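Local coordinates for phospholipase A1 (Streptomyces albidoflavus, PDB 4HYQ), which catalyses the hydrolysis of the sn-1 acyl ester bond of glycerophospholipids, probably with the serine chemistry of the GDSL lipases and other SGNH hydrolases, at residues Gly3-Leu8 against Ala34-Trp39; Gly67-Ser72 against Ala130-Ala135; Gln97-Cys102 against Gly155-Glu160; Phe112-Leu117 against Ala168-Ser173; Ser123-Val128 against Ala180-Ala185. All coordinates share one frame; numbering follows the deposited sequence.

Contact 1 of 5, residues Gly3-Leu8 against Ala34-Trp39; sequences GGYVAL and AYPALW
A face of the Tyr5 ring receives the edge of the six-membered ring of Trp39, an edge-to-face pair with centroids 5.0 Å apart and planes at 68°. The backbone N of Ala7 also lies above one face of the Tyr5 ring, toward its rim. At the edge of this phenol, near its plane, lies the backbone of Pro36: its CA sits 3.3 Å from Tyr5 OH, and its O is 3.5 Å from Tyr5 CE2. Phe48 meets Tyr5 with its ring nearly parallel. The Tyr35 ring carries CD of its own neighbour Pro36 over one face. Tyr5 reaches the helix because CG stands opposite the backbone N (chi1 168°), which throws the ring across the gap. Ala7, two residues on and on the same side of the strand, has a side chain short enough to let Pro36 come in closely, CB to CB at 3.4 Å, tighter than usual van der Waals contact. Proline suits this first turn of helix 35-43, where its missing N-H costs no helical bond. The polar ends are provided for: Tyr5 OH bonds to Ser77, and Tyr35 OH to Ser13 and to a water that donates to Leu8 O. Apart from that water bridge, the contact rests on apolar and aromatic packing, which sets the first turn of helix 35-43 antiparallel to residues 4-8 of the strand that runs into the family's Gly-Asp-Ser motif.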
# COMPACT_ATOMS: atom_id res chain seq x y z
N GLY A 3 15.57 -19.05 -3.41
CA GLY A 3 14.74 -18.41 -4.41
C GLY A 3 14.76 -16.90 -4.38
O GLY A 3 15.15 -16.28 -3.40
N GLY A 4 14.30 -16.32 -5.47
CA GLY A 4 14.31 -14.88 -5.58
C GLY A 4 13.13 -14.22 -4.93
O GLY A 4 12.05 -14.81 -4.80
N TYR A 5 13.33 -12.98 -4.51
CA TYR A 5 12.27 -12.19 -3.91
C TYR A 5 11.98 -11.05 -4.88
O TYR A 5 12.91 -10.35 -5.31
CB TYR A 5 12.73 -11.64 -2.56
CG TYR A 5 11.83 -10.57 -1.96
CD1 TYR A 5 10.44 -10.63 -2.11
CD2 TYR A 5 12.36 -9.52 -1.22
CE1 TYR A 5 9.60 -9.66 -1.53
CE2 TYR A 5 11.53 -8.56 -0.62
CZ TYR A 5 10.17 -8.63 -0.78
OH TYR A 5 9.39 -7.69 -0.17
N VAL A 6 10.72 -10.89 -5.26
CA VAL A 6 10.32 -9.80 -6.15
C VAL A 6 9.31 -8.96 -5.38
O VAL A 6 8.31 -9.48 -4.88
CB VAL A 6 9.69 -10.32 -7.47
CG1 VAL A 6 9.23 -9.16 -8.34
CG2 VAL A 6 10.73 -11.15 -8.25
N ALA A 7 9.59 -7.66 -5.25
CA ALA A 7 8.71 -6.74 -4.53
C ALA A 7 7.99 -5.82 -5.52
O ALA A 7 8.60 -4.95 -6.16
CB ALA A 7 9.53 -5.91 -3.52
N LEU A 8 6.69 -6.02 -5.62
CA LEU A 8 5.82 -5.29 -6.54
C LEU A 8 4.95 -4.27 -5.85
O LEU A 8 4.75 -4.32 -4.63
CB LEU A 8 4.85 -6.26 -7.22
CG LEU A 8 5.40 -7.54 -7.85
CD1 LEU A 8 4.23 -8.49 -8.21
CD2 LEU A 8 6.19 -7.17 -9.11
N ALA A 34 12.31 1.03 2.90
CA ALA A 34 11.01 0.41 2.63
C ALA A 34 11.07 -1.05 3.10
O ALA A 34 12.13 -1.66 3.06
CB ALA A 34 10.70 0.46 1.14
N TYR A 35 9.93 -1.61 3.50
CA TYR A 35 9.92 -2.99 3.98
C TYR A 35 10.55 -4.06 3.07
O TYR A 35 11.19 -4.98 3.57
CB TYR A 35 8.49 -3.41 4.43
CG TYR A 35 7.51 -3.72 3.32
CD1 TYR A 35 7.51 -4.99 2.71
CD2 TYR A 35 6.62 -2.76 2.86
CE1 TYR A 35 6.64 -5.27 1.67
CE2 TYR A 35 5.74 -3.03 1.81
CZ TYR A 35 5.77 -4.29 1.21
OH TYR A 35 4.95 -4.56 0.15
N PRO A 36 10.41 -3.95 1.73
CA PRO A 36 11.04 -5.01 0.91
C PRO A 36 12.56 -5.00 1.04
O PRO A 36 13.21 -6.06 1.12
CB PRO A 36 10.62 -4.67 -0.52
CG PRO A 36 9.34 -3.88 -0.33
CD PRO A 36 9.67 -3.02 0.87
N ALA A 37 13.14 -3.81 1.07
CA ALA A 37 14.59 -3.68 1.18
C ALA A 37 15.04 -4.11 2.57
O ALA A 37 16.09 -4.77 2.70
CB ALA A 37 15.02 -2.24 0.91
N LEU A 38 14.27 -3.75 3.59
CA LEU A 38 14.61 -4.16 4.96
C LEU A 38 14.56 -5.68 5.06
O LEU A 38 15.45 -6.30 5.65
CB LEU A 38 13.64 -3.55 5.99
CG LEU A 38 13.59 -2.02 6.07
CD1 LEU A 38 12.51 -1.58 7.04
CD2 LEU A 38 14.94 -1.49 6.50
N TRP A 39 13.53 -6.29 4.48
CA TRP A 39 13.41 -7.74 4.55
C TRP A 39 14.54 -8.44 3.79
O TRP A 39 15.12 -9.41 4.29
CB TRP A 39 12.06 -8.20 3.99
CG TRP A 39 11.80 -9.68 4.21
CD1 TRP A 39 11.18 -10.25 5.29
CD2 TRP A 39 12.20 -10.76 3.37
NE1 TRP A 39 11.17 -11.63 5.16
CE2 TRP A 39 11.79 -11.96 3.99
CE3 TRP A 39 12.88 -10.82 2.14
CZ2 TRP A 39 12.03 -13.22 3.42
CZ3 TRP A 39 13.12 -12.07 1.58
CH2 TRP A 39 12.70 -13.25 2.22
O HOH W 1 6.21 -5.14 -2.38

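Contact 2 of 5, residues Gly67-Ser72 against Ala130-Ala135; sequences GPLNSS and AKAPSA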
# COMPACT_ATOMS: atom_id res chain seq x y z
N GLY A 67 8.43 -8.40 -15.21
CA GLY A 67 9.67 -8.96 -15.72
C GLY A 67 10.52 -9.86 -14.84
O GLY A 67 10.93 -10.94 -15.28
N PRO A 68 10.81 -9.46 -13.58
CA PRO A 68 11.64 -10.30 -12.71
C PRO A 68 11.02 -11.59 -12.19
O PRO A 68 11.72 -12.41 -11.62
CB PRO A 68 12.03 -9.38 -11.55
CG PRO A 68 11.44 -8.02 -11.88
CD PRO A 68 10.39 -8.21 -12.93
N LEU A 69 9.72 -11.77 -12.39
CA LEU A 69 9.06 -12.99 -11.91
C LEU A 69 9.42 -14.16 -12.80
O LEU A 69 9.37 -14.04 -14.03
CB LEU A 69 7.54 -12.82 -11.92
CG LEU A 69 6.95 -11.72 -11.04
CD1 LEU A 69 5.47 -11.59 -11.33
CD2 LEU A 69 7.19 -12.05 -9.59
N ASN A 70 9.78 -15.29 -12.20
CA ASN A 70 10.10 -16.47 -12.99
C ASN A 70 9.96 -17.71 -12.13
O ASN A 70 9.53 -17.63 -10.97
CB ASN A 70 11.50 -16.38 -13.61
CG ASN A 70 12.59 -16.13 -12.58
OD1 ASN A 70 12.81 -16.94 -11.68
ND2 ASN A 70 13.30 -15.01 -12.73
N SER A 71 10.31 -18.86 -12.69
CA SER A 71 10.19 -20.11 -11.97
C SER A 71 11.08 -20.22 -10.74
O SER A 71 10.84 -21.07 -9.88
CB SER A 71 10.46 -21.28 -12.92
OG SER A 71 11.80 -21.28 -13.37
N SER A 72 12.09 -19.36 -10.63
CA SER A 72 12.96 -19.42 -9.46
C SER A 72 12.52 -18.45 -8.36
O SER A 72 13.13 -18.41 -7.29
CB SER A 72 14.41 -19.13 -9.85
OG SER A 72 14.55 -17.80 -10.32
N ALA A 130 0.98 -16.90 -12.81
CA ALA A 130 1.37 -17.52 -14.07
C ALA A 130 2.86 -17.41 -14.33
O ALA A 130 3.50 -18.34 -14.84
CB ALA A 130 0.59 -16.91 -15.22
N LYS A 131 3.45 -16.27 -13.97
CA LYS A 131 4.87 -16.06 -14.20
C LYS A 131 5.78 -16.60 -13.10
O LYS A 131 6.95 -16.91 -13.35
CB LYS A 131 5.12 -14.55 -14.41
CG LYS A 131 6.27 -14.25 -15.35
CD LYS A 131 6.17 -12.83 -15.87
CE LYS A 131 7.33 -12.51 -16.79
NZ LYS A 131 8.63 -12.58 -16.10
N ALA A 132 5.25 -16.72 -11.89
CA ALA A 132 6.02 -17.23 -10.75
C ALA A 132 5.16 -18.31 -10.08
O ALA A 132 4.61 -18.12 -9.00
CB ALA A 132 6.30 -16.11 -9.77
N PRO A 133 5.06 -19.49 -10.72
CA PRO A 133 4.27 -20.61 -10.20
C PRO A 133 4.53 -21.07 -8.77
O PRO A 133 3.61 -21.45 -8.05
CB PRO A 133 4.56 -21.74 -11.19
CG PRO A 133 5.03 -21.05 -12.42
CD PRO A 133 5.84 -19.90 -11.90
N SER A 134 5.79 -21.03 -8.35
CA SER A 134 6.14 -21.53 -7.03
C SER A 134 6.26 -20.53 -5.90
O SER A 134 6.45 -20.92 -4.76
CB SER A 134 7.46 -22.30 -7.13
OG SER A 134 7.37 -23.30 -8.14
N ALA A 135 6.12 -19.24 -6.20
CA ALA A 135 6.30 -18.26 -5.14
C ALA A 135 5.19 -18.12 -4.12
O ALA A 135 4.01 -18.29 -4.44
CB ALA A 135 6.56 -16.88 -5.77
O HOH W 2 8.03 -19.12 -8.98
O HOH W 3 8.45 -22.66 -10.40
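Lys131 lays its long chain along Leu69 and ends among backbone carbonyls. Its chi1 of -148° is turned away from a fully staggered value, the next two torsions are extended, and the bend comes only at chi4 (-63°), which swings NZ in toward the loop. There NZ donates to Leu69 O at 2.6 Å, in the plane of that carbonyl, and to Gly67 O at 2.9 Å, from above the plane. Met66 O is a further acceptor, so three carbonyls hold the ammonium group. They follow closely on the C-terminal end of helix 58-65, where a positive charge is probably welcome. Lysine fits because its methylenes can also pack: CB and CG each lie 3.9 Å from Leu69 CB. Leu69 also touches Ala132, CB to CB at 4.1 Å, while its branch continues toward Val6 and Val76 in the sheet. Asn70 turns its amide the other way, and OD1 accepts from Ser72 N at 2.7 Å on an in-plane lone pair, forming an Asx turn. Two waters bridge farther along, from Asn70 O to Ser134 N and from Ser71 O to Ser134 OG. Pro133 suits the second position of the type I turn from Ala132 to Ala135. Thus the loop entering strand 73-79 meets the turn leading to strand 136-140, adjacent parallel-strand entrances in the α/β/α sandwich of SGNH hydrolases.

Contact 3 of 5, residues Gln97-Cys102 against Gly155-Glu160; sequences QSEANC and GLTEGE
Thr157 OG1 takes part in two hydrogen bonds at once, donating to Glu99 OE1 at 2.7 Å and accepting from Glu160 N at 3.2 Å. With chi1 at 70°, OG1 lies between the backbone N and the carbonyl carbon, where it can serve both. It meets Glu99 OE1 from far above the carboxylate plane, 78° out of it. Glu99 reaches across on an extended chain, and a water donating to OE1 and accepting from Gly159 N ties the same oxygen to the first turn of helix 158-181. Glycine suits that turn, since its bare CA lies only 3.6 Å from Glu99 OE2. The return bond from Thr157 N to Glu160 OE1, almost straight at 174°, completes a capping box at the start of helix 158-181. The two helices begin side by side, and Ser98 caps helix 99-115 by accepting from Asn101 N. Glu160 crosses Glu99 obliquely, their CG atoms 3.6 Å apart. Its second oxygen, OE2, rests against carbon, 3.3 Å from Glu99 CA. The two carboxylates probably disfavour one another somewhat, but both sit near helix N-termini, whose dipoles would be expected to ease the cost. Glu160 CG also packs on Cys102 SG at 3.6 Å. That sulfur is fixed by a disulfide to Cys94, which joins the beginning of helix 99-115 to helix 87-96.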
# COMPACT_ATOMS: atom_id res chain seq x y z
N GLN A 97 -11.65 20.74 -0.41
CA GLN A 97 -13.06 21.09 -0.60
C GLN A 97 -13.89 20.94 0.68
O GLN A 97 -13.33 20.85 1.78
CB GLN A 97 -13.63 20.27 -1.77
CG GLN A 97 -12.78 20.39 -3.04
CD GLN A 97 -13.42 19.78 -4.27
OE1 GLN A 97 -14.50 19.21 -4.20
NE2 GLN A 97 -12.76 19.93 -5.42
N SER A 98 -15.21 20.93 0.55
CA SER A 98 -16.08 20.84 1.73
C SER A 98 -16.31 19.40 2.17
O SER A 98 -16.03 18.47 1.43
CB SER A 98 -17.44 21.46 1.43
OG SER A 98 -18.24 20.55 0.69
N GLU A 99 -16.84 19.24 3.38
CA GLU A 99 -17.11 17.90 3.90
C GLU A 99 -18.04 17.16 2.94
O GLU A 99 -17.84 15.97 2.67
CB GLU A 99 -17.75 17.98 5.29
CG GLU A 99 -17.89 16.61 5.94
CD GLU A 99 -18.24 16.67 7.42
OE1 GLU A 99 -17.76 17.59 8.12
OE2 GLU A 99 -18.99 15.79 7.89
N ALA A 100 -19.05 17.85 2.42
CA ALA A 100 -20.00 17.26 1.48
C ALA A 100 -19.30 16.76 0.23
O ALA A 100 -19.62 15.68 -0.28
CB ALA A 100 -21.06 18.28 1.11
N ASN A 101 -18.38 17.57 -0.29
CA ASN A 101 -17.64 17.19 -1.49
C ASN A 101 -16.80 15.97 -1.19
O ASN A 101 -16.64 15.09 -2.04
CB ASN A 101 -16.71 18.31 -1.94
CG ASN A 101 -17.44 19.56 -2.40
OD1 ASN A 101 -18.44 19.50 -3.14
ND2 ASN A 101 -16.93 20.70 -2.00
N CYS A 102 -16.23 15.94 0.01
CA CYS A 102 -15.39 14.82 0.42
C CYS A 102 -16.18 13.52 0.45
O CYS A 102 -15.75 12.52 -0.11
CB CYS A 102 -14.78 15.11 1.80
SG CYS A 102 -13.79 13.76 2.54
N GLY A 155 -6.34 17.39 11.12
CA GLY A 155 -6.81 16.04 10.85
C GLY A 155 -8.15 15.85 10.14
O GLY A 155 -8.64 14.72 10.13
N LEU A 156 -8.72 16.92 9.58
CA LEU A 156 -10.01 16.87 8.87
C LEU A 156 -11.17 16.82 9.85
O LEU A 156 -10.96 16.71 11.07
CB LEU A 156 -10.08 15.65 7.96
CG LEU A 156 -9.08 15.62 6.81
CD1 LEU A 156 -9.80 15.27 5.52
CD2 LEU A 156 -8.41 17.01 6.68
N THR A 157 -12.40 16.88 9.34
CA THR A 157 -13.53 16.80 10.25
C THR A 157 -13.75 15.32 10.56
O THR A 157 -13.30 14.43 9.82
CB THR A 157 -14.82 17.39 9.63
OG1 THR A 157 -15.29 16.52 8.59
CG2 THR A 157 -14.52 18.78 9.05
N GLU A 158 -14.44 15.07 11.67
CA GLU A 158 -14.75 13.72 12.09
C GLU A 158 -15.50 12.98 11.00
O GLU A 158 -15.20 11.82 10.71
CB GLU A 158 -15.59 13.75 13.37
CG GLU A 158 -16.21 12.40 13.76
CD GLU A 158 -17.03 12.47 15.04
OE1 GLU A 158 -16.44 12.71 16.12
OE2 GLU A 158 -18.27 12.30 14.98
N GLY A 159 -16.48 13.65 10.40
CA GLY A 159 -17.25 13.02 9.35
C GLY A 159 -16.38 12.59 8.18
O GLY A 159 -16.62 11.53 7.59
N GLU A 160 -15.38 13.40 7.84
CA GLU A 160 -14.48 13.08 6.73
C GLU A 160 -13.55 11.93 7.10
O GLU A 160 -13.31 11.03 6.29
CB GLU A 160 -13.68 14.32 6.31
CG GLU A 160 -14.53 15.40 5.67
CD GLU A 160 -13.77 16.69 5.39
OE1 GLU A 160 -13.06 17.17 6.29
OE2 GLU A 160 -13.89 17.23 4.27
O HOH W 4 -17.60 16.38 11.01

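Contact 4 of 5, residues Phe112-Leu117 against Ala168-Ser173; sequences FVESTL and ADLLNS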
# COMPACT_ATOMS: atom_id res chain seq x y z
N PHE A 112 -16.38 2.15 -6.95
CA PHE A 112 -15.39 1.59 -7.87
C PHE A 112 -14.72 0.40 -7.20
O PHE A 112 -14.47 -0.63 -7.84
CB PHE A 112 -14.34 2.65 -8.21
CG PHE A 112 -13.18 2.12 -9.02
CD1 PHE A 112 -13.18 2.24 -10.41
CD2 PHE A 112 -12.10 1.51 -8.40
CE1 PHE A 112 -12.11 1.74 -11.16
CE2 PHE A 112 -11.03 1.02 -9.14
CZ PHE A 112 -11.03 1.14 -10.53
N VAL A 113 -14.43 0.53 -5.92
CA VAL A 113 -13.78 -0.52 -5.16
C VAL A 113 -14.61 -1.80 -5.15
O VAL A 113 -14.07 -2.89 -5.27
CB VAL A 113 -13.50 -0.08 -3.70
CG1 VAL A 113 -13.17 -1.29 -2.82
CG2 VAL A 113 -12.35 0.92 -3.67
N GLU A 114 -15.93 -1.66 -5.01
CA GLU A 114 -16.81 -2.82 -4.97
C GLU A 114 -17.08 -3.45 -6.33
O GLU A 114 -17.10 -4.67 -6.47
CB GLU A 114 -18.17 -2.46 -4.39
CG GLU A 114 -18.17 -1.97 -2.96
CD GLU A 114 -19.54 -1.46 -2.54
OE1 GLU A 114 -20.51 -2.24 -2.60
OE2 GLU A 114 -19.64 -0.27 -2.16
N SER A 115 -17.27 -2.61 -7.34
CA SER A 115 -17.65 -3.09 -8.67
C SER A 115 -16.58 -3.29 -9.72
O SER A 115 -16.75 -4.13 -10.61
CB SER A 115 -18.69 -2.15 -9.25
OG SER A 115 -18.08 -0.93 -9.66
N THR A 116 -15.50 -2.53 -9.65
CA THR A 116 -14.48 -2.62 -10.68
C THR A 116 -13.12 -3.14 -10.24
O THR A 116 -12.45 -3.87 -10.97
CB THR A 116 -14.30 -1.25 -11.33
OG1 THR A 116 -15.58 -0.76 -11.75
CG2 THR A 116 -13.37 -1.33 -12.52
N LEU A 117 -12.70 -2.76 -9.04
CA LEU A 117 -11.40 -3.20 -8.57
C LEU A 117 -11.22 -4.72 -8.48
O LEU A 117 -10.16 -5.23 -8.82
CB LEU A 117 -11.09 -2.56 -7.22
CG LEU A 117 -9.69 -2.88 -6.68
CD1 LEU A 117 -8.61 -2.36 -7.63
CD2 LEU A 117 -9.54 -2.24 -5.30
N ALA A 168 -11.11 2.82 3.44
CA ALA A 168 -9.96 1.93 3.61
C ALA A 168 -10.45 0.54 3.99
O ALA A 168 -9.97 -0.46 3.46
CB ALA A 168 -9.01 2.46 4.68
N ASP A 169 -11.42 0.48 4.91
CA ASP A 169 -11.96 -0.80 5.34
C ASP A 169 -12.51 -1.60 4.16
O ASP A 169 -12.23 -2.80 4.03
CB ASP A 169 -13.07 -0.60 6.38
CG ASP A 169 -12.54 -0.15 7.72
OD1 ASP A 169 -11.31 -0.22 7.95
OD2 ASP A 169 -13.35 0.26 8.57
N LEU A 170 -13.27 -0.93 3.30
CA LEU A 170 -13.85 -1.58 2.13
C LEU A 170 -12.76 -2.05 1.16
O LEU A 170 -12.83 -3.15 0.62
CB LEU A 170 -14.81 -0.63 1.41
CG LEU A 170 -15.49 -1.17 0.15
CD1 LEU A 170 -16.50 -2.25 0.55
CD2 LEU A 170 -16.20 -0.04 -0.60
N LEU A 171 -11.76 -1.20 0.95
CA LEU A 171 -10.66 -1.56 0.06
C LEU A 171 -9.93 -2.79 0.60
O LEU A 171 -9.67 -3.73 -0.14
CB LEU A 171 -9.67 -0.38 -0.09
CG LEU A 171 -8.39 -0.58 -0.90
CD1 LEU A 171 -8.74 -0.95 -2.34
CD2 LEU A 171 -7.58 0.74 -0.88
N ASN A 172 -9.62 -2.78 1.89
CA ASN A 172 -8.91 -3.90 2.50
C ASN A 172 -9.75 -5.17 2.48
O ASN A 172 -9.22 -6.27 2.37
CB ASN A 172 -8.49 -3.56 3.93
CG ASN A 172 -7.32 -2.60 3.97
OD1 ASN A 172 -6.47 -2.61 3.07
ND2 ASN A 172 -7.25 -1.80 5.02
N SER A 173 -11.07 -5.00 2.57
CA SER A 173 -11.96 -6.16 2.54
C SER A 173 -11.89 -6.82 1.16
O SER A 173 -11.77 -8.04 1.05
CB SER A 173 -13.40 -5.73 2.85
OG SER A 173 -14.29 -6.81 2.70
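Val113 CG1 lies between the Leu170 side chain and the Leu171 backbone, 3.8 Å from Leu170 CG and equally far from Leu171 CA. A β-branched residue does this well: its two methyls diverge, and CG2 faces Leu171 CD1 at 4.3 Å. To one side Glu114 crosses Leu170 at about a right angle, its CG 3.6 Å from Leu170 CD2. The aliphatic part of the glutamate thereby covers a leucine, and the carboxylate lies at the exposed surface, with OE2 still near Leu170 CD2. To the other side Leu117 and Leu171, also crossing nearly at right angles, bring CD2 and CD1 to 3.3 Å, tighter than usual for methyls. Both have CG opposite the backbone N (chi1 -176° and 176°), which sends the two side chains into the gap between the helices. The segments belong to helices 99-115 and 158-181, neighbours that run the same way in the helical layer of this SGNH-type fold. Leu117 begins the next helix, and at the junction Phe112 O accepts from both Thr116 N and Leu117 N, from opposite faces of its plane. Farther out, Phe87 on helix 87-96 touches both Val113 and Leu171. On helix 158-181, Asn172 is anchored to the backbone N of Tyr142 and Asp169 by a salt bridge to Arg144. Leu171 also comes within about 4 Å of a bound pentaethylene glycol, probably from the crystallisation liquor.

Contact 5 of 5, residues Ser123-Val128 against Ala180-Ala185; sequences SVYSQV and ADHGYA
Tyr125, His182 and Tyr184 form an aromatic cluster. The edge of the Tyr125 ring points to a face of His182, with planes at 77°, and Tyr125 CB stands over the centre of that imidazole as a CH-pi contact, 3.5 Å from the ring centroid. Tyr184 meets Tyr125 obliquely, CE1 to CB at 3.5 Å, and carries His182 CB over its own face. Among the polar contacts, Tyr184 OH donates to Tyr125 O at 2.6 Å, tilted 28° from the carbonyl plane. A tyrosine suits this place because its ring packs while its hydroxyl spans to the helix backbone. A water hydrogen-bonds His182 ND1 at 2.7 Å and, weakly, Tyr125 O. Asp122 serves both sides: its backbone O accepts from Ser126 OG, and its carboxylate bonds His182 NE2, so that water and carboxylate together hold the imidazole's rotation. As for the backbone, Gly183 has positive phi and closes helix 158-181 in a Schellman motif, letting Tyr184 follow His182 into the contact. Helix 117-131 and the end of helix 158-181 thus lie together over the sheet, with Tyr125 on Val139 and Tyr184 on Val137 and Val139 of strand 136-140, beside strand 185-187.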
# COMPACT_ATOMS: atom_id res chain seq x y z
N SER A 123 -6.95 -10.00 -12.31
CA SER A 123 -6.07 -9.99 -13.47
C SER A 123 -4.59 -9.91 -13.04
O SER A 123 -3.74 -10.63 -13.55
CB SER A 123 -6.43 -8.80 -14.37
OG SER A 123 -5.55 -8.71 -15.47
N VAL A 124 -4.28 -9.02 -12.09
CA VAL A 124 -2.91 -8.91 -11.63
C VAL A 124 -2.49 -10.16 -10.87
O VAL A 124 -1.42 -10.72 -11.12
CB VAL A 124 -2.73 -7.68 -10.68
CG1 VAL A 124 -1.32 -7.67 -10.09
CG2 VAL A 124 -2.97 -6.40 -11.46
N TYR A 125 -3.34 -10.62 -9.95
CA TYR A 125 -3.01 -11.78 -9.12
C TYR A 125 -2.81 -13.03 -9.99
O TYR A 125 -1.90 -13.81 -9.76
CB TYR A 125 -4.09 -12.04 -8.07
CG TYR A 125 -4.24 -10.98 -6.97
CD1 TYR A 125 -3.62 -9.73 -7.06
CD2 TYR A 125 -5.05 -11.23 -5.86
CE1 TYR A 125 -3.82 -8.74 -6.07
CE2 TYR A 125 -5.26 -10.26 -4.88
CZ TYR A 125 -4.65 -9.02 -4.99
OH TYR A 125 -4.94 -8.06 -4.04
N SER A 126 -3.66 -13.22 -10.98
CA SER A 126 -3.53 -14.39 -11.85
C SER A 126 -2.25 -14.36 -12.68
O SER A 126 -1.60 -15.40 -12.85
CB SER A 126 -4.74 -14.52 -12.76
OG SER A 126 -5.86 -14.94 -12.01
N GLN A 127 -1.89 -13.19 -13.20
CA GLN A 127 -0.67 -13.08 -14.00
C GLN A 127 0.59 -13.26 -13.16
O GLN A 127 1.59 -13.77 -13.64
CB GLN A 127 -0.63 -11.74 -14.74
CG GLN A 127 -1.64 -11.62 -15.87
CD GLN A 127 -1.47 -12.70 -16.94
OE1 GLN A 127 -0.36 -12.99 -17.39
NE2 GLN A 127 -2.59 -13.28 -17.36
N VAL A 128 0.55 -12.81 -11.91
CA VAL A 128 1.71 -12.98 -11.04
C VAL A 128 1.96 -14.48 -10.87
O VAL A 128 3.10 -14.94 -10.98
CB VAL A 128 1.46 -12.34 -9.65
CG1 VAL A 128 2.48 -12.85 -8.65
CG2 VAL A 128 1.53 -10.82 -9.76
N ALA A 180 -7.25 -14.29 -0.66
CA ALA A 180 -7.60 -15.63 -0.19
C ALA A 180 -8.05 -16.51 -1.36
O ALA A 180 -7.72 -17.70 -1.41
CB ALA A 180 -8.71 -15.55 0.87
N ASP A 181 -8.79 -15.92 -2.28
CA ASP A 181 -9.28 -16.62 -3.46
C ASP A 181 -8.16 -17.21 -4.32
O ASP A 181 -8.37 -18.20 -5.01
CB ASP A 181 -10.09 -15.65 -4.32
CG ASP A 181 -11.54 -16.04 -4.42
OD1 ASP A 181 -12.17 -16.24 -3.36
OD2 ASP A 181 -12.03 -16.15 -5.57
N HIS A 182 -6.99 -16.57 -4.27
CA HIS A 182 -5.83 -17.02 -5.04
C HIS A 182 -4.82 -17.79 -4.18
O HIS A 182 -3.75 -18.15 -4.66
CB HIS A 182 -5.12 -15.82 -5.69
CG HIS A 182 -5.91 -15.16 -6.79
ND1 HIS A 182 -5.59 -15.30 -8.12
CD2 HIS A 182 -6.99 -14.34 -6.74
CE1 HIS A 182 -6.44 -14.60 -8.85
NE2 HIS A 182 -7.30 -14.00 -8.04
N GLY A 183 -5.15 -18.02 -2.91
CA GLY A 183 -4.23 -18.74 -2.03
C GLY A 183 -3.04 -17.90 -1.61
O GLY A 183 -1.99 -18.42 -1.24
N TYR A 184 -3.21 -16.58 -1.69
CA TYR A 184 -2.16 -15.65 -1.30
C TYR A 184 -2.36 -15.24 0.15
O TYR A 184 -3.49 -15.26 0.65
CB TYR A 184 -2.26 -14.37 -2.14
CG TYR A 184 -1.99 -14.55 -3.61
CD1 TYR A 184 -2.19 -13.49 -4.50
CD2 TYR A 184 -1.43 -15.73 -4.11
CE1 TYR A 184 -1.84 -13.60 -5.83
CE2 TYR A 184 -1.08 -15.85 -5.45
CZ TYR A 184 -1.28 -14.78 -6.31
OH TYR A 184 -0.86 -14.86 -7.62
N ALA A 185 -1.28 -14.87 0.82
CA ALA A 185 -1.37 -14.42 2.20
C ALA A 185 -1.87 -12.98 2.15
O ALA A 185 -1.63 -12.27 1.17
CB ALA A 185 -0.00 -14.45 2.87
O HOH W 5 -3.46 -16.78 -8.99

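From the N terminus, contact 1 closes first, folding helix 35-43 back on strand 4-9 before any other contact opens. Contacts 2, 3, 4 and 5 then open in that order and close in the same order, so each of these four crosses the other three and none encloses another. Contacts 3 and 4 join helices 99-115 and 158-181 at two levels, their centres about 20 Å apart. Contact 5 brings the end of helix 158-181 to helix 117-131, whose last turn enters contact 2. Contacts 2 and 5 also meet contact 1 at the sheet: Leu69 of contact 2 packs on Val6 of contact 1 and Val128 of contact 5, and Leu8 of contact 1 also touches Val128.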